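Local coordinates for protein D-alanine--D-alanine ligase (Coxiella burnetii, PDB 3TQT) that probably joins two D-alanine molecules at the expense of ATP, making the D-alanyl-D-alanine dipeptide needed for peptidoglycan and cell wall formation, at residues I22-N27 against F103-G108; L161-A166 against E211-D216; L183-V188 against T206-E211; P321-T324 against M328-K331. One frame throughout, in Å; residues are numbered along the deposited sequence.

Interaction 1 (I22-N27 against F103-G108); sequences IQSAKN and FPMVHG
Ser24 and His107 make the polar half of this buried contact. Ser24 OG lies at the edge of the imidazole, in its plane, 2.8 Å from His107 NE2, and either group could be the donor. The serine oxygen is also hydrogen-bonded to Ile20 O, one turn back in its own helix, and to Phe323 N, while His107 ND1 is hydrogen-bonded to Ile320 O. Both nitrogens of the histidine are therefore engaged, which fixes the rotation of its ring; a ring with two nitrogens suits a place where the serine and the carbonyl of Ile320 must both be met. Met105 O lies 4.3 Å above one face of the imidazole, toward its rim.

The apolar half belongs to Met105. With CG anti to its backbone N (chi1 -169°), the side chain heads for the helix, then bends at both later torsions and folds its sulfur beside the serine. Met105 CG meets Ser24 CB at 3.5 Å, a tight carbon pair, and Met105 SD is 3.6 Å from the same CB. Such close approach calls for small residues on this helix face, and Ala25 turns its methyl onto Val9 and Cys11 of strand 5-12. Helix 18-31 packs here on strand 5-12 and on the loop leaving strand 101-104, in the Rossmann-like N-terminal domain, with the His107 side chain about 8 Å from that of Asn318, a predicted magnesium ligand.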
loop_
_atom_site.group_PDB
_atom_site.type_symbol
_atom_site.label_atom_id
_atom_site.label_comp_id
_atom_site.label_asym_id
_atom_site.label_seq_id
_atom_site.Cartn_x
_atom_site.Cartn_y
_atom_site.Cartn_z
ATOM N N ILE A 22 22.258 1.736 -2.899
ATOM C CA ILE A 22 23.227 2.676 -3.444
ATOM C C ILE A 22 23.877 2.095 -4.695
ATOM O O ILE A 22 24.048 2.805 -5.688
ATOM C CB ILE A 22 24.317 3.011 -2.410
ATOM C CG1 ILE A 22 23.704 3.806 -1.255
ATOM C CG2 ILE A 22 25.452 3.785 -3.072
ATOM C CD1 ILE A 22 24.469 3.682 0.044
ATOM N N GLN A 23 24.255 0.815 -4.651
ATOM C CA GLN A 23 24.869 0.192 -5.827
ATOM C C GLN A 23 23.895 0.101 -7.012
ATOM O O GLN A 23 24.292 0.303 -8.156
ATOM C CB GLN A 23 25.490 -1.171 -5.515
ATOM C CG GLN A 23 26.710 -1.081 -4.594
ATOM C CD GLN A 23 27.709 -0.019 -5.054
ATOM O OE1 GLN A 23 28.075 0.884 -4.291
ATOM N NE2 GLN A 23 28.154 -0.126 -6.306
ATOM N N SER A 24 22.634 -0.209 -6.735
ATOM C CA SER A 24 21.597 -0.167 -7.770
ATOM C C SER A 24 21.503 1.235 -8.363
ATOM O O SER A 24 21.506 1.412 -9.580
ATOM C CB SER A 24 20.236 -0.603 -7.199
ATOM O OG SER A 24 20.290 -1.952 -6.790
ATOM N N ALA A 25 21.412 2.235 -7.495
ATOM C CA ALA A 25 21.288 3.613 -7.940
ATOM C C ALA A 25 22.489 4.044 -8.771
ATOM O O ALA A 25 22.339 4.781 -9.739
ATOM C CB ALA A 25 21.104 4.546 -6.767
ATOM N N LYS A 26 23.682 3.590 -8.394
ATOM C CA LYS A 26 24.866 3.969 -9.147
ATOM C C LYS A 26 24.801 3.418 -10.564
ATOM O O LYS A 26 25.130 4.105 -11.518
ATOM C CB LYS A 26 26.138 3.513 -8.445
ATOM C CG LYS A 26 26.462 4.312 -7.202
ATOM C CD LYS A 26 27.745 3.794 -6.573
ATOM C CE LYS A 26 28.138 4.606 -5.357
ATOM N NZ LYS A 26 29.232 5.559 -5.668
ATOM N N ASN A 27 24.366 2.178 -10.706
ATOM C CA ASN A 27 24.266 1.596 -12.033
ATOM C C ASN A 27 23.251 2.348 -12.868
ATOM O O ASN A 27 23.485 2.653 -14.032
ATOM C CB ASN A 27 23.861 0.124 -11.954
ATOM C CG ASN A 27 23.832 -0.537 -13.312
ATOM O OD1 ASN A 27 24.726 -0.330 -14.132
ATOM N ND2 ASN A 27 22.793 -1.318 -13.568
ATOM N N PHE A 103 12.768 7.707 -9.679
ATOM C CA PHE A 103 13.119 6.314 -9.794
ATOM C C PHE A 103 13.383 5.823 -8.378
ATOM O O PHE A 103 14.471 6.005 -7.854
ATOM C CB PHE A 103 14.379 6.188 -10.653
ATOM C CG PHE A 103 14.437 4.935 -11.478
ATOM C CD1 PHE A 103 14.557 5.004 -12.858
ATOM C CD2 PHE A 103 14.356 3.693 -10.877
ATOM C CE1 PHE A 103 14.610 3.856 -13.609
ATOM C CE2 PHE A 103 14.416 2.544 -11.626
ATOM C CZ PHE A 103 14.542 2.628 -12.993
ATOM N N PRO A 104 12.361 5.241 -7.730
ATOM C CA PRO A 104 12.560 4.785 -6.363
ATOM C C PRO A 104 13.492 3.577 -6.427
ATOM O O PRO A 104 13.194 2.603 -7.127
ATOM C CB PRO A 104 11.149 4.370 -5.912
ATOM C CG PRO A 104 10.226 4.733 -7.023
ATOM C CD PRO A 104 11.044 4.855 -8.257
ATOM N N MET A 105 14.632 3.645 -5.754
ATOM C CA MET A 105 15.562 2.536 -5.841
ATOM C C MET A 105 16.030 2.206 -4.446
ATOM O O MET A 105 17.190 1.880 -4.219
ATOM C CB MET A 105 16.719 2.845 -6.794
ATOM C CG MET A 105 17.609 1.641 -7.142
ATOM S SD MET A 105 16.734 0.109 -7.591
ATOM C CE MET A 105 15.537 0.732 -8.786
ATOM N N VAL A 106 15.095 2.314 -3.514
ATOM C CA VAL A 106 15.298 1.839 -2.162
ATOM C C VAL A 106 14.702 0.437 -2.058
ATOM O O VAL A 106 13.499 0.251 -2.268
ATOM C CB VAL A 106 14.625 2.769 -1.146
ATOM C CG1 VAL A 106 14.668 2.149 0.247
ATOM C CG2 VAL A 106 15.294 4.130 -1.157
ATOM N N HIS A 107 15.547 -0.548 -1.760
ATOM C CA HIS A 107 15.097 -1.932 -1.594
ATOM C C HIS A 107 14.583 -2.172 -0.180
ATOM O O HIS A 107 15.085 -1.591 0.781
ATOM C CB HIS A 107 16.229 -2.930 -1.881
ATOM C CG HIS A 107 16.969 -2.672 -3.160
ATOM N ND1 HIS A 107 16.390 -2.816 -4.403
ATOM C CD2 HIS A 107 18.252 -2.296 -3.385
ATOM C CE1 HIS A 107 17.279 -2.524 -5.340
ATOM N NE2 HIS A 107 18.416 -2.209 -4.747
ATOM N N GLY A 108 13.590 -3.049 -0.065
ATOM C CA GLY A 108 13.055 -3.460 1.217
ATOM C C GLY A 108 12.233 -2.407 1.935
ATOM O O GLY A 108 11.469 -1.649 1.323
#

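Interaction 2 (L161-A166 against E211-D216); sequences LSPRDA and EVFRYD
Phe213, with CG anti to its carbonyl carbon (chi1 -79°), reaches from the end region of helix 202-212 to the end of strand 159-161 and the type I beta turn that follows it, Ser162 to Asp165. That strand is an edge of the antiparallel sheet in the ATP-grasp region. Pro163 covers one face of the phenyl ring: its CG sits 4.1 Å from the Phe213 centroid, only 20° off the ring normal, in a CH-pi contact. Pro163 CD presses on Phe213 CE1 at 3.7 Å. The ring tip runs into backbone instead, with Phe213 CZ 3.5 Å from Leu161 O, which lies at the ring edge, and Leu161 CB beside it at 4.1 Å. A flat aromatic suits this place because it can slide under a rigid proline and still reach Leu219 of the neighbouring strand.

Proline fits the second position of the turn; the Asp165 N to Ser162 O bond closes it, and the Asp165 carboxylate adds a second tie. Within 211-216, Val212 O accepts from both Tyr215 N and Asp216 N, while Tyr215 packs on Lys368 of the second subunit. Ser162 N donates to Asp165 OD2 at 2.7 Å, nearly straight at 166°, on the anti side of the carboxylate.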
loop_
_atom_site.group_PDB
_atom_site.type_symbol
_atom_site.label_atom_id
_atom_site.label_comp_id
_atom_site.label_asym_id
_atom_site.label_seq_id
_atom_site.Cartn_x
_atom_site.Cartn_y
_atom_site.Cartn_z
ATOM N N LEU A 161 1.584 -17.196 10.320
ATOM C CA LEU A 161 1.358 -17.145 11.757
ATOM C C LEU A 161 1.516 -15.713 12.226
ATOM O O LEU A 161 2.386 -14.978 11.748
ATOM C CB LEU A 161 2.368 -18.002 12.521
ATOM C CG LEU A 161 2.215 -19.519 12.497
ATOM C CD1 LEU A 161 3.346 -20.138 13.302
ATOM C CD2 LEU A 161 0.859 -19.934 13.064
ATOM N N SER A 162 0.670 -15.330 13.169
ATOM C CA SER A 162 0.818 -14.056 13.843
ATOM C C SER A 162 1.152 -14.352 15.294
ATOM O O SER A 162 0.983 -15.480 15.762
ATOM C CB SER A 162 -0.463 -13.240 13.740
ATOM O OG SER A 162 -0.683 -12.864 12.392
ATOM N N PRO A 163 1.633 -13.335 16.016
ATOM C CA PRO A 163 2.100 -13.564 17.384
ATOM C C PRO A 163 1.045 -14.155 18.312
ATOM O O PRO A 163 1.414 -14.881 19.224
ATOM C CB PRO A 163 2.511 -12.164 17.836
ATOM C CG PRO A 163 3.020 -11.553 16.576
ATOM C CD PRO A 163 2.038 -12.012 15.516
ATOM N N ARG A 164 -0.235 -13.874 18.089
ATOM C CA ARG A 164 -1.262 -14.423 18.974
ATOM C C ARG A 164 -1.684 -15.868 18.665
ATOM O O ARG A 164 -2.310 -16.517 19.494
ATOM C CB ARG A 164 -2.473 -13.485 19.066
ATOM C CG ARG A 164 -2.205 -12.275 19.963
ATOM C CD ARG A 164 -3.049 -11.066 19.578
ATOM N NE ARG A 164 -2.559 -9.832 20.199
ATOM C CZ ARG A 164 -1.533 -9.116 19.744
ATOM N NH1 ARG A 164 -0.871 -9.508 18.662
ATOM N NH2 ARG A 164 -1.160 -8.006 20.372
ATOM N N ASP A 165 -1.323 -16.375 17.490
ATOM C CA ASP A 165 -1.636 -17.756 17.142
ATOM C C ASP A 165 -0.835 -18.737 17.996
ATOM O O ASP A 165 0.343 -18.524 18.272
ATOM C CB ASP A 165 -1.328 -18.022 15.671
ATOM C CG ASP A 165 -2.179 -17.188 14.745
ATOM O OD1 ASP A 165 -3.383 -17.045 15.037
ATOM O OD2 ASP A 165 -1.642 -16.668 13.743
ATOM N N ALA A 166 -1.472 -19.824 18.397
ATOM C CA ALA A 166 -0.753 -20.894 19.076
ATOM C C ALA A 166 0.240 -21.477 18.081
ATOM O O ALA A 166 -0.062 -21.590 16.898
ATOM C CB ALA A 166 -1.723 -21.962 19.555
ATOM N N GLU A 211 12.162 -16.411 17.076
ATOM C CA GLU A 211 13.204 -15.543 16.542
ATOM C C GLU A 211 12.659 -14.582 15.491
ATOM O O GLU A 211 12.912 -13.382 15.540
ATOM C CB GLU A 211 14.327 -16.383 15.940
ATOM C CG GLU A 211 15.238 -15.620 15.015
ATOM C CD GLU A 211 16.416 -14.993 15.721
ATOM O OE1 GLU A 211 16.311 -14.700 16.934
ATOM O OE2 GLU A 211 17.453 -14.795 15.051
ATOM N N VAL A 212 11.902 -15.110 14.536
ATOM C CA VAL A 212 11.377 -14.263 13.479
ATOM C C VAL A 212 10.419 -13.214 14.011
ATOM O O VAL A 212 10.367 -12.098 13.490
ATOM C CB VAL A 212 10.687 -15.065 12.373
ATOM C CG1 VAL A 212 10.000 -14.101 11.397
ATOM C CG2 VAL A 212 11.711 -15.941 11.652
ATOM N N PHE A 213 9.669 -13.553 15.056
ATOM C CA PHE A 213 8.766 -12.569 15.656
ATOM C C PHE A 213 9.493 -11.463 16.398
ATOM O O PHE A 213 8.861 -10.515 16.872
ATOM C CB PHE A 213 7.754 -13.216 16.581
ATOM C CG PHE A 213 6.609 -13.861 15.869
ATOM C CD1 PHE A 213 6.033 -13.261 14.760
ATOM C CD2 PHE A 213 6.112 -15.076 16.304
ATOM C CE1 PHE A 213 4.969 -13.871 14.102
ATOM C CE2 PHE A 213 5.050 -15.677 15.651
ATOM C CZ PHE A 213 4.491 -15.077 14.552
ATOM N N ARG A 214 10.812 -11.580 16.507
ATOM C CA ARG A 214 11.602 -10.456 16.990
ATOM C C ARG A 214 11.840 -9.430 15.876
ATOM O O ARG A 214 12.227 -8.299 16.144
ATOM C CB ARG A 214 12.947 -10.925 17.551
ATOM C CG ARG A 214 12.837 -11.816 18.790
ATOM C CD ARG A 214 14.193 -12.435 19.156
ATOM N NE ARG A 214 15.243 -11.437 19.365
ATOM C CZ ARG A 214 15.484 -10.828 20.526
ATOM N NH1 ARG A 214 14.742 -11.108 21.591
ATOM N NH2 ARG A 214 16.463 -9.935 20.628
ATOM N N TYR A 215 11.601 -9.829 14.629
ATOM C CA TYR A 215 11.914 -8.982 13.472
ATOM C C TYR A 215 10.689 -8.465 12.724
ATOM O O TYR A 215 10.714 -7.377 12.155
ATOM C CB TYR A 215 12.753 -9.768 12.476
ATOM C CG TYR A 215 13.948 -10.425 13.097
ATOM C CD1 TYR A 215 14.621 -9.819 14.144
ATOM C CD2 TYR A 215 14.408 -11.650 12.636
ATOM C CE1 TYR A 215 15.717 -10.414 14.723
ATOM C CE2 TYR A 215 15.503 -12.256 13.213
ATOM C CZ TYR A 215 16.155 -11.631 14.252
ATOM O OH TYR A 215 17.252 -12.221 14.828
ATOM N N ASP A 216 9.640 -9.269 12.687
ATOM C CA ASP A 216 8.466 -8.948 11.878
ATOM C C ASP A 216 7.238 -9.325 12.693
ATOM O O ASP A 216 7.303 -10.187 13.570
ATOM C CB ASP A 216 8.509 -9.729 10.557
ATOM C CG ASP A 216 7.706 -9.067 9.448
ATOM O OD1 ASP A 216 6.800 -8.277 9.770
ATOM O OD2 ASP A 216 7.986 -9.339 8.256
#

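Interaction 3 (L183-V188 against T206-E211); sequences LFVKAV and TKAVKE
Helix-on-sheet packing in the ATP-grasp region sets Val185, on strand 183-187, against Ala208 and Val209 of helix 202-212. No hydrogen bond crosses this buried contact; the side chains that meet are all aliphatic, and one valine carries the strand's share. Val185 CB stands 3.8 Å from Ala208 CB, so the branch point itself meets the methyl of the helix, and from there the two valine methyls diverge. Val185 CG2 stays close to the alanine methyl, 3.9 Å from Ala208 CB. Its partner CG1, anti to the backbone N (chi1 177°), turns to the helix backbone instead, 3.9 Å from Ala208 O and 4.0 Å from Val209 N. Alanine suits the helix here because its short side chain lets the strand come near, the Val185 and Ala208 CA atoms being 6.3 Å apart.

The strand is an inner member of a four-stranded antiparallel sheet, flanked by 219-223 and 196-199, within the stretch predicted to bind ATP. Valine, branched at CB, is well suited to such an extended backbone. Phe184 and Lys186 point away from the helix, and Lys186 NZ forms a salt bridge with Glu222 OE1 of the adjacent strand. On the helix side Phe205 and Val212 also touch Val185, extending the apolar layer along the helix. Val209 approaches more from the flank and adds a single methyl contact, its CG2 reaching Val185 CG1 at 4.1 Å while its side chain also touches Leu219.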
loop_
_atom_site.group_PDB
_atom_site.type_symbol
_atom_site.label_atom_id
_atom_site.label_comp_id
_atom_site.label_asym_id
_atom_site.label_seq_id
_atom_site.Cartn_x
_atom_site.Cartn_y
_atom_site.Cartn_z
ATOM N N LEU A 183 11.220 -27.343 6.767
ATOM C CA LEU A 183 10.421 -26.133 6.609
ATOM C C LEU A 183 11.286 -24.880 6.678
ATOM O O LEU A 183 12.387 -24.893 7.230
ATOM C CB LEU A 183 9.387 -26.037 7.727
ATOM C CG LEU A 183 8.058 -26.783 7.639
ATOM C CD1 LEU A 183 8.095 -27.943 6.694
ATOM C CD2 LEU A 183 7.604 -27.209 9.029
ATOM N N PHE A 184 10.762 -23.801 6.117
ATOM C CA PHE A 184 11.325 -22.478 6.302
ATOM C C PHE A 184 10.401 -21.654 7.180
ATOM O O PHE A 184 9.189 -21.621 6.964
ATOM C CB PHE A 184 11.494 -21.774 4.953
ATOM C CG PHE A 184 12.624 -22.306 4.148
ATOM C CD1 PHE A 184 13.899 -22.356 4.686
ATOM C CD2 PHE A 184 12.421 -22.775 2.863
ATOM C CE1 PHE A 184 14.954 -22.864 3.956
ATOM C CE2 PHE A 184 13.482 -23.281 2.121
ATOM C CZ PHE A 184 14.746 -23.326 2.673
ATOM N N VAL A 185 10.977 -20.980 8.164
ATOM C CA VAL A 185 10.224 -19.990 8.918
ATOM C C VAL A 185 10.759 -18.629 8.505
ATOM O O VAL A 185 11.924 -18.326 8.743
ATOM C CB VAL A 185 10.358 -20.212 10.438
ATOM C CG1 VAL A 185 9.608 -19.120 11.218
ATOM C CG2 VAL A 185 9.837 -21.606 10.807
ATOM N N LYS A 186 9.899 -17.832 7.872
ATOM C CA LYS A 186 10.286 -16.612 7.166
ATOM C C LYS A 186 9.484 -15.410 7.664
ATOM O O LYS A 186 8.275 -15.507 7.829
ATOM C CB LYS A 186 9.916 -16.737 5.680
ATOM C CG LYS A 186 10.767 -17.635 4.813
ATOM C CD LYS A 186 10.298 -17.474 3.358
ATOM C CE LYS A 186 11.265 -18.073 2.349
ATOM N NZ LYS A 186 11.403 -19.553 2.497
ATOM N N ALA A 187 10.136 -14.266 7.850
ATOM C CA ALA A 187 9.376 -13.032 8.008
ATOM C C ALA A 187 8.548 -12.823 6.738
ATOM O O ALA A 187 9.019 -13.102 5.626
ATOM C CB ALA A 187 10.315 -11.855 8.227
ATOM N N VAL A 188 7.322 -12.346 6.880
ATOM C CA VAL A 188 6.503 -12.087 5.686
ATOM C C VAL A 188 7.068 -10.957 4.833
ATOM O O VAL A 188 6.936 -10.962 3.613
ATOM C CB VAL A 188 5.024 -11.758 6.018
ATOM C CG1 VAL A 188 4.329 -12.949 6.669
ATOM C CG2 VAL A 188 4.942 -10.504 6.884
ATOM N N THR A 206 9.781 -24.000 16.726
ATOM C CA THR A 206 9.272 -23.021 17.680
ATOM C C THR A 206 10.355 -21.999 18.018
ATOM O O THR A 206 10.060 -20.826 18.225
ATOM C CB THR A 206 8.704 -23.670 18.967
ATOM O OG1 THR A 206 9.778 -24.040 19.830
ATOM C CG2 THR A 206 7.860 -24.897 18.632
ATOM N N LYS A 207 11.613 -22.434 18.071
ATOM C CA LYS A 207 12.686 -21.469 18.276
ATOM C C LYS A 207 12.761 -20.460 17.124
ATOM O O LYS A 207 12.996 -19.276 17.344
ATOM C CB LYS A 207 14.028 -22.159 18.469
ATOM C CG LYS A 207 14.238 -22.707 19.869
ATOM C CD LYS A 207 15.610 -23.340 20.009
ATOM C CE LYS A 207 15.842 -23.828 21.434
ATOM N NZ LYS A 207 14.744 -24.725 21.892
ATOM N N ALA A 208 12.572 -20.934 15.896
ATOM C CA ALA A 208 12.620 -20.060 14.728
ATOM C C ALA A 208 11.435 -19.103 14.724
ATOM O O ALA A 208 11.568 -17.940 14.358
ATOM C CB ALA A 208 12.628 -20.876 13.461
ATOM N N VAL A 209 10.272 -19.599 15.125
ATOM C CA VAL A 209 9.088 -18.761 15.169
ATOM C C VAL A 209 9.316 -17.618 16.139
ATOM O O VAL A 209 9.023 -16.461 15.835
ATOM C CB VAL A 209 7.844 -19.565 15.573
ATOM C CG1 VAL A 209 6.723 -18.628 16.017
ATOM C CG2 VAL A 209 7.387 -20.431 14.411
ATOM N N LYS A 210 9.853 -17.948 17.306
ATOM C CA LYS A 210 10.153 -16.947 18.317
ATOM C C LYS A 210 11.139 -15.920 17.766
ATOM O O LYS A 210 10.970 -14.710 17.946
ATOM C CB LYS A 210 10.723 -17.625 19.572
ATOM C CG LYS A 210 11.104 -16.668 20.691
ATOM C CD LYS A 210 11.310 -17.412 22.010
ATOM C CE LYS A 210 11.574 -16.447 23.162
ATOM N NZ LYS A 210 11.268 -17.064 24.481
ATOM N N GLU A 211 12.162 -16.411 17.076
ATOM C CA GLU A 211 13.204 -15.543 16.542
ATOM C C GLU A 211 12.659 -14.582 15.491
ATOM O O GLU A 211 12.912 -13.382 15.540
ATOM C CB GLU A 211 14.327 -16.383 15.940
ATOM C CG GLU A 211 15.238 -15.620 15.015
ATOM C CD GLU A 211 16.416 -14.993 15.721
ATOM O OE1 GLU A 211 16.311 -14.700 16.934
ATOM O OE2 GLU A 211 17.453 -14.795 15.051
#

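Interaction 4 (P321-T324 against M328-K331); sequences PGFT and MYPK
The Phe323 ring carries Pro330 on one face: Pro330 CD stands over its centre, 4.2 Å from the centroid and 11° off the normal, a CH-pi contact. Tyr329 comes to the same phenyl ring obliquely. The two side chains run side by side, pointing the same way, and their ring planes are at 41°, with Phe323 CE1 only 3.5 Å from Tyr329 CD2. Pro330 CD lies at the edge of the tyrosine ring, in its plane, and so adjoins both aromatics. Tyr329 CG is anti to its backbone N (chi1 -172°), which carries the phenol past Pro321, whose CG packs on Tyr329 CB at 3.7 Å.

Proline suits the first turn of helix 328-335, where lacking an N-H costs no helical bond; its CG is 3.5 Å from Thr324 O. Gly322 presents its carbonyl to the helix start, where a water bridges the backbones, donating to Gly322 O (2.7 Å) and accepting from Tyr329 N (2.9 Å), so an amide of the opening turn is satisfied. The bond from Ile326 N to Thr324 OG1 makes an ST turn leading into the helix, and Ser327 OG is a further partner of that hydroxyl.

Tyr329 OH is bonded to Val234 O of strand 228-236, and its ring meets Trp333 edge-to-face. Met299 of strand 298-306 touches Pro321, Phe323 and Tyr329, while Phe323 also packs on helix 340-370 and on Ile28 of helix 18-31.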
loop_
_atom_site.group_PDB
_atom_site.type_symbol
_atom_site.label_atom_id
_atom_site.label_comp_id
_atom_site.label_asym_id
_atom_site.label_seq_id
_atom_site.Cartn_x
_atom_site.Cartn_y
_atom_site.Cartn_z
ATOM N N PRO A 321 13.634 -4.825 -7.533
ATOM C CA PRO A 321 14.712 -5.812 -7.576
ATOM C C PRO A 321 16.052 -5.106 -7.658
ATOM O O PRO A 321 16.084 -3.932 -8.038
ATOM C CB PRO A 321 14.440 -6.558 -8.874
ATOM C CG PRO A 321 13.728 -5.587 -9.726
ATOM C CD PRO A 321 12.886 -4.763 -8.799
ATOM N N GLY A 322 17.127 -5.803 -7.299
ATOM C CA GLY A 322 18.460 -5.257 -7.457
ATOM C C GLY A 322 18.632 -4.741 -8.870
ATOM O O GLY A 322 18.093 -5.313 -9.815
ATOM N N PHE A 323 19.376 -3.652 -9.017
ATOM C CA PHE A 323 19.538 -3.032 -10.325
ATOM C C PHE A 323 20.994 -2.670 -10.580
ATOM O O PHE A 323 21.303 -1.831 -11.437
ATOM C CB PHE A 323 18.642 -1.796 -10.438
ATOM C CG PHE A 323 17.757 -1.806 -11.635
ATOM C CD1 PHE A 323 16.419 -2.161 -11.520
ATOM C CD2 PHE A 323 18.262 -1.491 -12.887
ATOM C CE1 PHE A 323 15.589 -2.159 -12.634
ATOM C CE2 PHE A 323 17.435 -1.492 -14.008
ATOM C CZ PHE A 323 16.102 -1.820 -13.876
ATOM N N THR A 324 21.894 -3.309 -9.832
ATOM C CA THR A 324 23.319 -3.141 -10.056
ATOM C C THR A 324 23.653 -3.753 -11.403
ATOM O O THR A 324 22.847 -4.467 -11.978
ATOM C CB THR A 324 24.159 -3.844 -8.968
ATOM O OG1 THR A 324 24.253 -5.243 -9.257
ATOM C CG2 THR A 324 23.517 -3.643 -7.603
ATOM N N MET A 328 20.114 -9.501 -11.429
ATOM C CA MET A 328 19.339 -10.330 -12.345
ATOM C C MET A 328 18.319 -9.559 -13.173
ATOM O O MET A 328 18.140 -9.847 -14.353
ATOM C CB MET A 328 18.672 -11.498 -11.605
ATOM C CG MET A 328 19.669 -12.657 -11.302
ATOM S SD MET A 328 20.316 -13.388 -12.816
ATOM C CE MET A 328 18.919 -14.333 -13.392
ATOM N N TYR A 329 17.636 -8.591 -12.573
ATOM C CA TYR A 329 16.615 -7.888 -13.345
ATOM C C TYR A 329 17.186 -7.246 -14.628
ATOM O O TYR A 329 16.762 -7.585 -15.724
ATOM C CB TYR A 329 15.822 -6.880 -12.508
ATOM C CG TYR A 329 14.657 -6.328 -13.302
ATOM C CD1 TYR A 329 13.413 -6.954 -13.279
ATOM C CD2 TYR A 329 14.821 -5.222 -14.118
ATOM C CE1 TYR A 329 12.352 -6.470 -14.035
ATOM C CE2 TYR A 329 13.772 -4.733 -14.871
ATOM C CZ TYR A 329 12.546 -5.355 -14.829
ATOM O OH TYR A 329 11.513 -4.861 -15.594
ATOM N N PRO A 330 18.155 -6.331 -14.499
ATOM C CA PRO A 330 18.726 -5.813 -15.745
ATOM C C PRO A 330 19.452 -6.875 -16.573
ATOM O O PRO A 330 19.347 -6.804 -17.792
ATOM C CB PRO A 330 19.709 -4.739 -15.271
ATOM C CG PRO A 330 19.968 -5.045 -13.825
ATOM C CD PRO A 330 18.678 -5.624 -13.319
ATOM N N LYS A 331 20.163 -7.816 -15.946
ATOM C CA LYS A 331 20.885 -8.836 -16.709
ATOM C C LYS A 331 19.946 -9.697 -17.555
ATOM O O LYS A 331 20.247 -10.009 -18.697
ATOM C CB LYS A 331 21.718 -9.733 -15.796
ATOM C CG LYS A 331 23.042 -9.144 -15.379
ATOM C CD LYS A 331 23.810 -10.134 -14.503
ATOM C CE LYS A 331 23.916 -11.503 -15.169
ATOM N NZ LYS A 331 24.647 -12.498 -14.328
HETATM O O HOH W 1 17.485 -7.971 -9.738
#

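How the interactions relate
From the N terminus, interaction 1 closes the first long loop, joining helix 18-31 to the end of strand 101-104 in the Rossmann-like domain. Interaction 2 opens later, tying residues 211-216 to the end of strand 159-161 and its turn; interaction 3 lies wholly within that span, shares Glu211 with it, and packs helix 202-212 on strand 183-187. Interaction 4 then closes a loop of just three residues at the start of helix 328-335. No loops cross. Although far apart in sequence, interactions 1 and 4 touch, Ser24 and Asn27 bonding to the backbone of Phe323, which joins the N-terminal domain to the C-terminal part; interactions 2 and 3 lie 28 to 31 Å from them, centre to centre.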